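Local atomic coordinates of DUF2442 domain-containing protein (Nitrosomonas europaea, PDB entry 2AUW), a protein that is of unknown function, but is tentatively assigned to DNA binding and pairs a small alpha-beta domain with a group of helices. Residues B[9-14]-B[65-70]; B[21-24]-B[30-33]; B[38-43]-B[72-77]; B[78-83]-B[90-95]; B[96-101]-B[110-115]. All blocks are in the same frame, centred on the assembly; numbering follows the deposited sequence.

Contact 1 (B[9-14]-B[65-70]); sequences PKLTAV and GSVEWF
L11 and V67 meet with no ring between them; the flat group at their meeting is the G65 peptide, whose oxygen end, rather than the middle of either face, receives a methyl of L11 (L11 CD2 to G65 O, 4.0 Å). The indole of W69, two residues past V67, meets F55 with planes about 30° apart, and F74 with planes nearly perpendicular. The rest of the contact is aliphatic. The two side chains cross at about a right angle, and the closest touch is L11 CD2 on V67 CG2 at 3.6 Å. With its CG anti to the backbone N (chi1 179°), L11 sends its isobutyl group out from its strand; the L11 and G65 CA atoms are 7.4 Å apart, as are those of V14 and V67. V67 divides its two branches: CG2 takes L11, while V67 CG1 faces V14 CG2 across a looser 4.4 Å. A beta-branched residue is well suited to serve two neighbours in this way; leucine is long enough to cross the gap, while the shorter V14 makes the looser touch. G65 has a positive phi (94°), a backbone shape that glycine adopts easily, and turns the chain into strand 67-68. T12 and A13 both face T25, forming a classic beta bulge between L11 and V14. Thus the edge strand of the three-stranded sheet packs on the small two-stranded sheet: L11 and V14 also touch I60 of strand 59-60, L11 rests on T24 and W26 of strand 21-26, and V67 reaches V79 of helix 76-86.

Contact 2 (B[21-24]-B[30-33]); sequences RLRT and EVLE
R21 and R23 approach E33 from different directions and share its carboxylate, one oxygen each. The R21 side chain, extended from CG to NE, crosses E33 at about a right angle. In the conformer described, one of two, its NE meets E33 OE1 at 2.8 Å in a nearly straight bond (173°) that lies in the guanidinium plane and uses the anti lone pair of the oxygen. R23 runs beside E33, pointing the same way, and bends at chi3 (-50°) to bring its guanidinium back over E33. R23 NH1 is 2.6 Å from E33 OE2, which sits over a face of the guanidinium, a close approach that suggests attraction of charge more than a directed N-H bond. Along the bent chain, R23 CG packs on V31 CG1 at 3.6 Å. T24 and L32, whose side chains lie on the other face, form a hydrogen-bonded antiparallel pair of the beta hairpin: L32 N donates to T24 O at 2.8 Å, and T24 N returns a bond to L32 O. T24 OG1 also donates to L32 O (2.7 Å), gripping it from opposite faces of its plane. Threonine suits this site, being beta-branched for a strand and carrying a hydroxyl that also bonds W26 NE1. Chemically, the hairpin has one ionic face, where two arginines would probably stabilise ionised E33, and another where L32 packs on Y80 and A83 of helix 76-86.

Contact 3 (B[38-43]-B[72-77]); sequences DILRKI and TEFGRD
The backbones of I39 and F74 stay well apart, 9.9 Å between CA atoms, and the space is spanned by the phenylalanine ring. In fold terms, this is the short helix 37-42 packing on the loop that enters helix 76-86, with G75 in the N-cap position of the latter. F74 points its ring end between two consecutive helix residues. I39 and F74 slide past each other in opposite directions, I39 CG2 lying 3.6 Å from F74 CZ and I39 CG1 approaching F74 CE2. Both I39 and L40 come obliquely to the ring. A phenylalanine fits because it is long and rigid enough to cross the gap, while a branched isoleucine and a leucine supply methyls that close around its end. One face of the ring is covered within its own segment by E73 CB, which stands 4.3 Å above the ring centre. Beyond the segments, F74 meets W82 edge-to-face, so the helix and its approach loop both hold the ring. No hydrogen bond joins the two segments; E73 turns to the W69 and F70 amides, and in the D38 conformer described, one of two, R41 NH2 bonds D38 OD1 within helix 37-42. G75, lacking a side chain, leaves room for nearby D77 OD1. L40 completes the grip on the ring end: it crosses F74 at about a right angle and sets its CD2 3.7 Å from F74 CZ.

Contact 4 (B[78-83]-B[90-95]); sequences NVYAWA and VSHEMF
A81 and S91 bring together two successive helices, 76-86 and 92-101, joined by a short connection, with their CA atoms 5.1 Å apart. Close packing centres on A81, whose small side chain permits this approach. Its CB touches S91 CB at 3.8 Å, H92 CE1 at 3.9 Å and, nearest, the carboxylate carbon E93 CD at 3.4 Å. E93, extended beyond CG, thus lays its chain along the alanine methyl, and E93 CG also stands above one face of the H92 ring. Aromatic contact is slighter: H92 ND1 lies at the edge of the Y80 ring, near its plane. With chi1 of 74°, H92 CG sits between its own backbone N and carbonyl carbon, a position from which the imidazole turns toward helix 76-86. The Y80 hydroxyl, for its part, bonds E30 of the hairpin. Capping is the work of S91: it is the N-cap of helix 92-101, and its OG accepts from the backbone N of M94, a selenomethionine here, at 3.1 Å, while also bonding E85 OE2. Serine is a common choice at this position because its short hydroxyl can fold back onto an otherwise unpaired amide of the first turn. A water also links the helices. It accepts from the W82 indole, 3.0 Å from NE1, and donates to the carboxylate of E93, 2.7 Å from OE1.

Contact 5 (B[96-101]-B[110-115]); sequences GDWMHR and AEALGI
W98 of helix 92-101 reaches across to the end of helix 106-113, a packing of helices in the C-terminal helical part of the chain. Helices 106-113 and 117-124, joined by a short turn, resemble a helix-turn-helix unit, consistent with the tentative DNA-binding assignment. Along 110-115, the first residue to meet the indole is A112, small enough to let it in: its CB lies at the ring edge, near the plane, 4.3 Å from W98 CH2. L113 carries the contact. The two side chains come from opposite directions, and L113 spreads its branches round the end of the indole, CD1 toward W98 CZ3 (3.9 Å) and CD2 toward W98 CZ2 (4.0 Å). W98 CG is anti to its backbone N (chi1 169°), directing the large ring outward from its helix. G114, at positive phi (71°), a region where glycine is at ease, ends the helix, and I115 N bonds back to A110 O, as in a Schellman motif. I115 then packs on V120 and Y123 of helix 117-124. At the centre of the meeting, L113 CG stands 3.7 Å from W98 CH2.

How the contacts relate
Contacts 1, 2 and 3 lie in the alpha-beta part of the chain; contact 1 uses strand 11-16 and contact 2 strand 21-26, neighbours in one sheet, and their centres are 11 Å apart. Along the chain contact 2 falls between the two segments of contact 1, and the segments of contacts 1 and 3 alternate. Helix 76-86 joins contacts 3 and 4, with centres 13 Å apart, and it also packs on the hairpin of contact 2. Contact 4, about 1 Å from the chain centre, shares helix 92-101 with contact 5, 16 Å away. Contacts 1 and 5 are 29 Å apart, on opposite sides of the chain's centre; through helices 76-86 and 92-101, contact 4 bridges the alpha-beta domain and the helical part.

Contact 1 (B[9-14]-B[65-70])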
# COMPACT_ATOMS: atom_id res chain seq x y z
N PRO B 9 4.11 -2.15 12.96
CA PRO B 9 4.04 -3.08 14.12
C PRO B 9 2.72 -3.07 14.89
O PRO B 9 2.05 -2.03 15.04
CB PRO B 9 5.18 -2.58 15.04
CG PRO B 9 6.08 -1.82 14.14
CD PRO B 9 5.18 -1.15 13.15
N LYS B 10 2.31 -4.25 15.37
CA LYS B 10 1.14 -4.36 16.24
C LYS B 10 1.65 -4.65 17.64
O LYS B 10 2.57 -5.43 17.81
CB LYS B 10 0.23 -5.53 15.81
CG LYS B 10 -0.40 -5.35 14.43
CD LYS B 10 -0.83 -6.71 13.85
CE LYS B 10 -0.96 -6.68 12.33
NZ LYS B 10 -2.33 -6.29 11.87
N LEU B 11 1.07 -3.98 18.62
CA LEU B 11 1.37 -4.24 20.03
C LEU B 11 0.61 -5.48 20.44
O LEU B 11 -0.63 -5.48 20.49
CB LEU B 11 0.95 -3.05 20.90
CG LEU B 11 1.18 -3.19 22.41
CD1 LEU B 11 2.69 -3.42 22.71
CD2 LEU B 11 0.62 -2.02 23.20
N THR B 12 1.36 -6.52 20.77
CA THR B 12 0.77 -7.82 21.10
C THR B 12 0.83 -8.21 22.57
O THR B 12 0.16 -9.17 22.96
CB THR B 12 1.41 -8.95 20.25
OG1 THR B 12 2.82 -9.04 20.54
CG2 THR B 12 1.27 -8.66 18.78
N ALA B 13 1.62 -7.50 23.39
CA ALA B 13 1.62 -7.70 24.83
C ALA B 13 2.30 -6.51 25.49
O ALA B 13 3.29 -5.98 24.95
CB ALA B 13 2.41 -8.99 25.21
N VAL B 14 1.77 -6.11 26.64
CA VAL B 14 2.45 -5.12 27.52
C VAL B 14 2.45 -5.61 28.98
O VAL B 14 1.44 -6.12 29.48
CB VAL B 14 1.83 -3.70 27.42
CG1 VAL B 14 0.38 -3.70 27.86
CG2 VAL B 14 2.64 -2.62 28.24
N GLY B 65 -6.27 0.11 21.22
CA GLY B 65 -4.96 -0.54 21.02
C GLY B 65 -3.76 0.14 21.68
O GLY B 65 -2.63 -0.36 21.59
N SER B 66 -4.00 1.27 22.32
CA SER B 66 -2.93 1.98 23.00
C SER B 66 -2.50 1.25 24.27
O SER B 66 -3.06 0.22 24.67
CB SER B 66 -3.32 3.44 23.27
OG SER B 66 -4.19 3.57 24.37
N VAL B 67 -1.44 1.77 24.88
CA VAL B 67 -1.00 1.34 26.19
C VAL B 67 -1.83 2.12 27.18
O VAL B 67 -1.86 3.33 27.15
CB VAL B 67 0.52 1.59 26.37
CG1 VAL B 67 0.95 1.42 27.84
CG2 VAL B 67 1.34 0.68 25.47
N GLU B 68 -2.54 1.42 28.06
CA GLU B 68 -3.54 2.06 28.88
C GLU B 68 -3.44 1.63 30.34
O GLU B 68 -3.04 0.51 30.64
CB GLU B 68 -4.94 1.75 28.33
CG GLU B 68 -6.07 2.25 29.25
CD GLU B 68 -7.41 1.99 28.63
OE1 GLU B 68 -7.87 2.86 27.86
OE2 GLU B 68 -7.98 0.91 28.92
N TRP B 69 -3.80 2.55 31.23
CA TRP B 69 -3.92 2.27 32.66
C TRP B 69 -5.36 2.61 33.00
O TRP B 69 -6.12 1.74 33.40
CB TRP B 69 -2.96 3.11 33.52
CG TRP B 69 -1.51 2.71 33.42
CD1 TRP B 69 -0.82 1.89 34.24
CD2 TRP B 69 -0.58 3.14 32.41
NE1 TRP B 69 0.49 1.79 33.84
CE2 TRP B 69 0.65 2.53 32.69
CE3 TRP B 69 -0.68 4.00 31.30
CZ2 TRP B 69 1.79 2.74 31.91
CZ3 TRP B 69 0.45 4.18 30.49
CH2 TRP B 69 1.66 3.58 30.81
N PHE B 70 -5.73 3.87 32.79
CA PHE B 70 -7.14 4.28 32.93
C PHE B 70 -7.82 4.63 31.60
O PHE B 70 -8.94 4.17 31.34
CB PHE B 70 -7.30 5.43 33.94
CG PHE B 70 -6.66 5.15 35.28
CD1 PHE B 70 -5.48 5.80 35.64
CD2 PHE B 70 -7.24 4.25 36.17
CE1 PHE B 70 -4.88 5.55 36.87
CE2 PHE B 70 -6.66 3.99 37.42
CZ PHE B 70 -5.47 4.64 37.77

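Contact 2 (B[21-24]-B[30-33])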
# COMPACT_ATOMS: atom_id res chain seq x y z
N ARG B 21 9.06 1.08 34.37
CA ARG B 21 9.47 0.39 33.14
C ARG B 21 8.42 -0.61 32.65
O ARG B 21 7.81 -1.32 33.45
CB ARG B 21 10.81 -0.31 33.35
CG ARG B 21 11.54 -0.68 32.07
CD ARG B 21 12.98 -1.03 32.38
NE ARG B 21 13.77 -1.37 31.19
CZ ARG B 21 14.46 -0.49 30.46
NH1 ARG B 21 14.45 0.79 30.79
NH2 ARG B 21 15.16 -0.89 29.39
N LEU B 22 8.22 -0.66 31.33
CA LEU B 22 7.29 -1.62 30.70
C LEU B 22 8.04 -2.57 29.80
O LEU B 22 9.10 -2.23 29.31
CB LEU B 22 6.22 -0.89 29.89
CG LEU B 22 5.34 0.17 30.55
CD1 LEU B 22 4.65 1.00 29.46
CD2 LEU B 22 4.33 -0.44 31.56
N ARG B 23 7.51 -3.78 29.59
CA ARG B 23 8.04 -4.67 28.57
C ARG B 23 6.94 -4.81 27.49
O ARG B 23 5.79 -5.11 27.81
CB ARG B 23 8.38 -6.05 29.15
CG ARG B 23 8.93 -6.99 28.08
CD ARG B 23 9.11 -8.41 28.60
NE ARG B 23 9.84 -8.42 29.86
CZ ARG B 23 11.15 -8.26 29.98
NH1 ARG B 23 11.92 -8.10 28.91
NH2 ARG B 23 11.70 -8.28 31.20
N THR B 24 7.30 -4.56 26.24
CA THR B 24 6.30 -4.51 25.15
C THR B 24 6.68 -5.57 24.13
O THR B 24 7.85 -5.68 23.79
CB THR B 24 6.24 -3.11 24.47
OG1 THR B 24 7.56 -2.72 24.04
CG2 THR B 24 5.70 -2.07 25.46
N GLU B 30 9.74 -8.47 18.06
CA GLU B 30 10.54 -7.71 19.03
C GLU B 30 9.91 -7.68 20.41
O GLU B 30 8.70 -7.61 20.57
CB GLU B 30 10.79 -6.26 18.56
CG GLU B 30 11.59 -6.14 17.30
CD GLU B 30 11.42 -4.75 16.71
OE1 GLU B 30 10.27 -4.40 16.36
OE2 GLU B 30 12.40 -4.01 16.69
N VAL B 31 10.77 -7.75 21.42
CA VAL B 31 10.38 -7.59 22.81
C VAL B 31 11.25 -6.43 23.33
O VAL B 31 12.47 -6.51 23.34
CB VAL B 31 10.61 -8.87 23.65
CG1 VAL B 31 10.21 -8.62 25.11
CG2 VAL B 31 9.78 -10.02 23.08
N LEU B 32 10.60 -5.31 23.61
CA LEU B 32 11.33 -4.05 23.88
C LEU B 32 10.88 -3.50 25.21
O LEU B 32 9.70 -3.46 25.51
CB LEU B 32 11.03 -3.00 22.79
CG LEU B 32 11.19 -3.41 21.32
CD1 LEU B 32 10.68 -2.28 20.44
CD2 LEU B 32 12.64 -3.70 21.04
N GLU B 33 11.83 -3.04 26.00
CA GLU B 33 11.50 -2.40 27.26
C GLU B 33 11.60 -0.89 27.09
O GLU B 33 12.33 -0.38 26.25
CB GLU B 33 12.41 -2.89 28.40
CG GLU B 33 12.22 -4.41 28.76
CD GLU B 33 13.13 -4.91 29.90
OE1 GLU B 33 13.77 -4.08 30.59
OE2 GLU B 33 13.18 -6.15 30.11

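Contact 3 (B[38-43]-B[72-77])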
# COMPACT_ATOMS: atom_id res chain seq x y z
N ASP B 38 9.38 9.47 33.11
CA ASP B 38 9.61 10.88 32.74
C ASP B 38 8.35 11.52 32.11
O ASP B 38 7.94 12.62 32.50
CB ASP B 38 10.82 10.99 31.80
CG ASP B 38 12.17 10.81 32.51
OD1 ASP B 38 12.24 10.89 33.76
OD2 ASP B 38 13.20 10.62 31.81
N ILE B 39 7.73 10.84 31.15
CA ILE B 39 6.53 11.37 30.51
C ILE B 39 5.34 11.44 31.47
O ILE B 39 4.62 12.45 31.49
CB ILE B 39 6.14 10.67 29.14
CG1 ILE B 39 4.90 11.31 28.52
CG2 ILE B 39 5.83 9.22 29.36
CD1 ILE B 39 5.03 12.76 28.09
N LEU B 40 5.12 10.38 32.26
CA LEU B 40 4.05 10.40 33.29
C LEU B 40 4.19 11.63 34.22
O LEU B 40 3.20 12.31 34.51
CB LEU B 40 4.08 9.12 34.10
CG LEU B 40 3.67 7.81 33.39
CD1 LEU B 40 4.04 6.63 34.30
CD2 LEU B 40 2.17 7.78 33.02
N ARG B 41 5.41 11.90 34.67
CA ARG B 41 5.69 13.03 35.59
C ARG B 41 5.42 14.40 34.96
O ARG B 41 5.20 15.41 35.66
CB ARG B 41 7.15 12.98 36.01
CG ARG B 41 7.45 11.90 37.02
CD ARG B 41 8.85 12.05 37.57
NE ARG B 41 9.87 11.44 36.71
CZ ARG B 41 10.16 10.14 36.71
NH1 ARG B 41 9.50 9.30 37.49
NH2 ARG B 41 11.11 9.67 35.90
N LYS B 42 5.46 14.46 33.63
CA LYS B 42 5.32 15.74 32.94
C LYS B 42 3.90 16.08 32.52
O LYS B 42 3.65 17.15 31.96
CB LYS B 42 6.27 15.81 31.75
CG LYS B 42 7.70 16.03 32.19
CD LYS B 42 8.53 16.44 31.02
CE LYS B 42 10.00 16.37 31.35
NZ LYS B 42 10.27 16.32 32.81
N ILE B 43 2.97 15.15 32.76
CA ILE B 43 1.57 15.41 32.40
C ILE B 43 0.72 15.34 33.66
O ILE B 43 0.46 14.24 34.16
CB ILE B 43 1.04 14.43 31.32
CG1 ILE B 43 1.89 14.50 30.05
CG2 ILE B 43 -0.42 14.75 30.96
CD1 ILE B 43 1.56 13.41 29.05
N THR B 72 -6.59 5.16 27.52
CA THR B 72 -5.83 5.30 26.27
C THR B 72 -4.66 6.32 26.37
O THR B 72 -4.54 7.23 25.55
CB THR B 72 -6.77 5.72 25.11
OG1 THR B 72 -7.45 6.93 25.48
CG2 THR B 72 -7.80 4.64 24.82
N GLU B 73 -3.80 6.16 27.37
CA GLU B 73 -2.81 7.20 27.67
C GLU B 73 -1.73 7.35 26.59
O GLU B 73 -1.44 8.48 26.17
CB GLU B 73 -2.16 7.01 29.04
CG GLU B 73 -3.10 7.35 30.22
CD GLU B 73 -4.03 6.20 30.60
OE1 GLU B 73 -4.75 6.32 31.60
OE2 GLU B 73 -4.02 5.17 29.89
N PHE B 74 -1.13 6.24 26.16
CA PHE B 74 -0.05 6.36 25.14
C PHE B 74 -0.29 5.54 23.89
O PHE B 74 -0.39 4.32 23.98
CB PHE B 74 1.29 5.95 25.72
CG PHE B 74 1.68 6.67 26.97
CD1 PHE B 74 2.09 5.97 28.08
CD2 PHE B 74 1.66 8.06 27.01
CE1 PHE B 74 2.46 6.63 29.25
CE2 PHE B 74 2.03 8.74 28.18
CZ PHE B 74 2.43 8.03 29.30
N GLY B 75 -0.31 6.21 22.73
CA GLY B 75 -0.43 5.52 21.43
C GLY B 75 0.68 4.49 21.25
O GLY B 75 1.83 4.73 21.64
N ARG B 76 0.34 3.32 20.68
CA ARG B 76 1.35 2.26 20.54
C ARG B 76 2.54 2.73 19.69
O ARG B 76 3.68 2.39 19.97
CB ARG B 76 0.76 0.93 20.00
CG ARG B 76 0.30 1.01 18.57
CD ARG B 76 -0.25 -0.32 18.16
NE ARG B 76 -0.03 -0.65 16.74
CZ ARG B 76 -0.76 -0.18 15.73
NH1 ARG B 76 -0.49 -0.56 14.47
NH2 ARG B 76 -1.74 0.69 15.95
N ASP B 77 2.27 3.59 18.70
CA ASP B 77 3.33 4.05 17.81
C ASP B 77 4.34 4.92 18.57
O ASP B 77 5.55 4.81 18.33
CB ASP B 77 2.76 4.77 16.56
CG ASP B 77 1.83 5.95 16.90
OD1 ASP B 77 1.04 5.87 17.86
OD2 ASP B 77 1.92 6.99 16.21

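Contact 4 (B[78-83]-B[90-95])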
# COMPACT_ATOMS: atom_id res chain seq x y z
N ASN B 78 3.85 5.82 19.42
CA ASN B 78 4.76 6.63 20.26
C ASN B 78 5.55 5.74 21.21
O ASN B 78 6.74 5.91 21.38
CB ASN B 78 3.98 7.68 21.06
CG ASN B 78 3.06 8.51 20.17
OD1 ASN B 78 3.47 9.01 19.13
ND2 ASN B 78 1.80 8.58 20.55
N VAL B 79 4.87 4.77 21.84
CA VAL B 79 5.59 3.87 22.78
C VAL B 79 6.71 3.12 22.08
O VAL B 79 7.82 3.03 22.59
CB VAL B 79 4.65 2.90 23.51
CG1 VAL B 79 5.50 1.90 24.32
CG2 VAL B 79 3.72 3.69 24.45
N TYR B 80 6.41 2.61 20.88
CA TYR B 80 7.44 1.95 20.07
C TYR B 80 8.64 2.88 19.80
O TYR B 80 9.81 2.51 20.02
CB TYR B 80 6.78 1.45 18.76
CG TYR B 80 7.63 0.55 17.94
CD1 TYR B 80 7.62 -0.85 18.16
CD2 TYR B 80 8.41 1.05 16.91
CE1 TYR B 80 8.38 -1.70 17.38
CE2 TYR B 80 9.20 0.21 16.13
CZ TYR B 80 9.17 -1.17 16.38
OH TYR B 80 9.94 -1.96 15.58
N ALA B 81 8.36 4.10 19.33
CA ALA B 81 9.41 5.11 19.10
C ALA B 81 10.27 5.38 20.34
O ALA B 81 11.51 5.45 20.23
CB ALA B 81 8.79 6.42 18.62
N TRP B 82 9.63 5.51 21.50
CA TRP B 82 10.37 5.80 22.76
C TRP B 82 11.25 4.63 23.11
O TRP B 82 12.37 4.82 23.60
CB TRP B 82 9.42 6.06 23.93
CG TRP B 82 8.43 7.14 23.68
CD1 TRP B 82 8.53 8.11 22.74
CD2 TRP B 82 7.20 7.36 24.37
NE1 TRP B 82 7.42 8.92 22.78
CE2 TRP B 82 6.59 8.48 23.77
CE3 TRP B 82 6.54 6.71 25.43
CZ2 TRP B 82 5.35 8.97 24.19
CZ3 TRP B 82 5.33 7.21 25.86
CH2 TRP B 82 4.74 8.33 25.22
N ALA B 83 10.76 3.42 22.85
CA ALA B 83 11.53 2.22 23.17
C ALA B 83 12.79 2.22 22.33
O ALA B 83 13.91 1.94 22.83
CB ALA B 83 10.68 0.95 22.92
N VAL B 90 17.54 4.81 16.03
CA VAL B 90 16.75 5.82 15.32
C VAL B 90 15.29 5.36 15.18
O VAL B 90 15.03 4.27 14.64
CB VAL B 90 17.38 6.06 13.95
CG1 VAL B 90 16.58 7.12 13.14
CG2 VAL B 90 18.86 6.46 14.14
N SER B 91 14.34 6.17 15.65
CA SER B 91 12.94 5.80 15.54
C SER B 91 12.35 6.26 14.22
O SER B 91 12.86 7.19 13.57
CB SER B 91 12.09 6.39 16.70
OG SER B 91 12.19 7.82 16.62
N HIS B 92 11.24 5.63 13.85
CA HIS B 92 10.43 6.10 12.72
C HIS B 92 9.89 7.54 12.91
O HIS B 92 9.67 8.24 11.93
CB HIS B 92 9.26 5.13 12.47
CG HIS B 92 8.17 5.24 13.48
ND1 HIS B 92 8.27 4.70 14.74
CD2 HIS B 92 6.95 5.83 13.42
CE1 HIS B 92 7.17 4.96 15.42
NE2 HIS B 92 6.35 5.65 14.64
N GLU B 93 9.68 7.95 14.17
CA GLU B 93 9.27 9.34 14.48
C GLU B 93 10.36 10.36 14.21
O GLU B 93 10.08 11.41 13.66
CB GLU B 93 8.76 9.47 15.92
CG GLU B 93 7.45 8.75 16.13
CD GLU B 93 6.83 9.00 17.49
OE1 GLU B 93 7.43 9.67 18.34
OE2 GLU B 93 5.73 8.51 17.71
N MSE B 94 11.60 10.04 14.57
CA MSE B 94 12.73 10.91 14.24
C MSE B 94 12.81 11.10 12.72
O MSE B 94 13.00 12.22 12.21
CB MSE B 94 14.04 10.31 14.79
CG MSE B 94 14.20 10.50 16.29
SE MSE B 94 15.60 9.38 16.99
CE MSE B 94 17.14 10.17 16.07
N PHE B 95 12.62 10.01 11.99
CA PHE B 95 12.66 10.00 10.53
C PHE B 95 11.47 10.79 9.95
O PHE B 95 11.65 11.62 9.04
CB PHE B 95 12.65 8.55 10.02
CG PHE B 95 12.86 8.43 8.52
CD1 PHE B 95 14.14 8.54 7.97
CD2 PHE B 95 11.77 8.21 7.67
CE1 PHE B 95 14.37 8.44 6.59
CE2 PHE B 95 11.97 8.10 6.27
CZ PHE B 95 13.29 8.20 5.73
O HOH W 1 6.42 10.74 20.63

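Contact 5 (B[96-101]-B[110-115])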
# COMPACT_ATOMS: atom_id res chain seq x y z
N GLY B 96 10.28 10.52 10.45
CA GLY B 96 9.07 11.27 10.04
C GLY B 96 9.15 12.76 10.36
O GLY B 96 8.73 13.59 9.55
N ASP B 97 9.72 13.11 11.51
CA ASP B 97 9.95 14.51 11.89
C ASP B 97 10.92 15.19 10.91
O ASP B 97 10.69 16.33 10.51
CB ASP B 97 10.54 14.60 13.30
CG ASP B 97 9.51 14.33 14.40
OD1 ASP B 97 8.32 14.13 14.11
OD2 ASP B 97 9.92 14.31 15.57
N TRP B 98 11.99 14.48 10.52
CA TRP B 98 12.90 14.98 9.49
C TRP B 98 12.21 15.25 8.16
O TRP B 98 12.47 16.27 7.53
CB TRP B 98 14.11 14.03 9.33
CG TRP B 98 14.96 14.31 8.13
CD1 TRP B 98 15.99 15.21 8.02
CD2 TRP B 98 14.89 13.64 6.86
NE1 TRP B 98 16.53 15.16 6.75
CE2 TRP B 98 15.88 14.20 6.03
CE3 TRP B 98 14.08 12.61 6.36
CZ2 TRP B 98 16.08 13.77 4.71
CZ3 TRP B 98 14.27 12.18 5.03
CH2 TRP B 98 15.26 12.78 4.23
N MSE B 99 11.33 14.34 7.72
CA MSE B 99 10.53 14.58 6.52
C MSE B 99 9.61 15.80 6.68
O MSE B 99 9.58 16.71 5.82
CB MSE B 99 9.70 13.35 6.17
CG MSE B 99 10.52 12.12 5.70
SE MSE B 99 9.31 10.64 5.23
CE MSE B 99 8.12 10.85 6.64
N HIS B 100 8.87 15.81 7.78
CA HIS B 100 7.92 16.88 8.06
C HIS B 100 8.58 18.27 8.08
O HIS B 100 8.15 19.18 7.35
CB HIS B 100 7.12 16.62 9.34
CG HIS B 100 5.94 17.53 9.47
ND1 HIS B 100 5.94 18.65 10.28
CD2 HIS B 100 4.74 17.54 8.84
CE1 HIS B 100 4.78 19.28 10.17
NE2 HIS B 100 4.04 18.63 9.29
N ARG B 101 9.62 18.43 8.88
CA ARG B 101 10.24 19.74 9.05
C ARG B 101 10.94 20.20 7.77
O ARG B 101 11.26 21.39 7.61
CB ARG B 101 11.21 19.74 10.22
CG ARG B 101 12.43 18.84 10.07
CD ARG B 101 13.25 18.87 11.34
NE ARG B 101 14.51 18.15 11.21
CZ ARG B 101 14.86 17.12 11.96
NH1 ARG B 101 16.03 16.54 11.77
NH2 ARG B 101 14.06 16.68 12.91
N ALA B 110 13.26 10.34 -0.92
CA ALA B 110 14.05 9.33 -1.64
C ALA B 110 15.18 9.99 -2.44
O ALA B 110 16.34 9.55 -2.38
CB ALA B 110 13.15 8.47 -2.56
N GLU B 111 14.83 11.05 -3.17
CA GLU B 111 15.81 11.82 -3.92
C GLU B 111 16.88 12.42 -3.02
O GLU B 111 18.07 12.34 -3.33
CB GLU B 111 15.12 12.90 -4.77
CG GLU B 111 14.37 12.28 -5.95
CD GLU B 111 13.32 13.17 -6.59
OE1 GLU B 111 12.90 14.19 -5.99
OE2 GLU B 111 12.89 12.82 -7.71
N ALA B 112 16.44 13.01 -1.91
CA ALA B 112 17.33 13.59 -0.92
C ALA B 112 18.40 12.61 -0.48
O ALA B 112 19.57 12.95 -0.50
CB ALA B 112 16.54 14.07 0.28
N LEU B 113 17.99 11.40 -0.09
CA LEU B 113 18.89 10.42 0.54
C LEU B 113 19.59 9.51 -0.46
O LEU B 113 20.57 8.82 -0.12
CB LEU B 113 18.12 9.52 1.52
CG LEU B 113 17.44 10.22 2.71
CD1 LEU B 113 16.33 9.34 3.35
CD2 LEU B 113 18.49 10.70 3.70
N GLY B 114 19.07 9.45 -1.68
CA GLY B 114 19.55 8.48 -2.67
C GLY B 114 19.17 7.05 -2.36
O GLY B 114 19.98 6.15 -2.53
N ILE B 115 17.91 6.83 -1.96
CA ILE B 115 17.35 5.50 -1.72
C ILE B 115 15.98 5.43 -2.41
O ILE B 115 15.51 6.43 -2.96
CB ILE B 115 17.20 5.16 -0.19
CG1 ILE B 115 16.14 6.04 0.50
CG2 ILE B 115 18.55 5.23 0.54
CD1 ILE B 115 15.94 5.75 2.01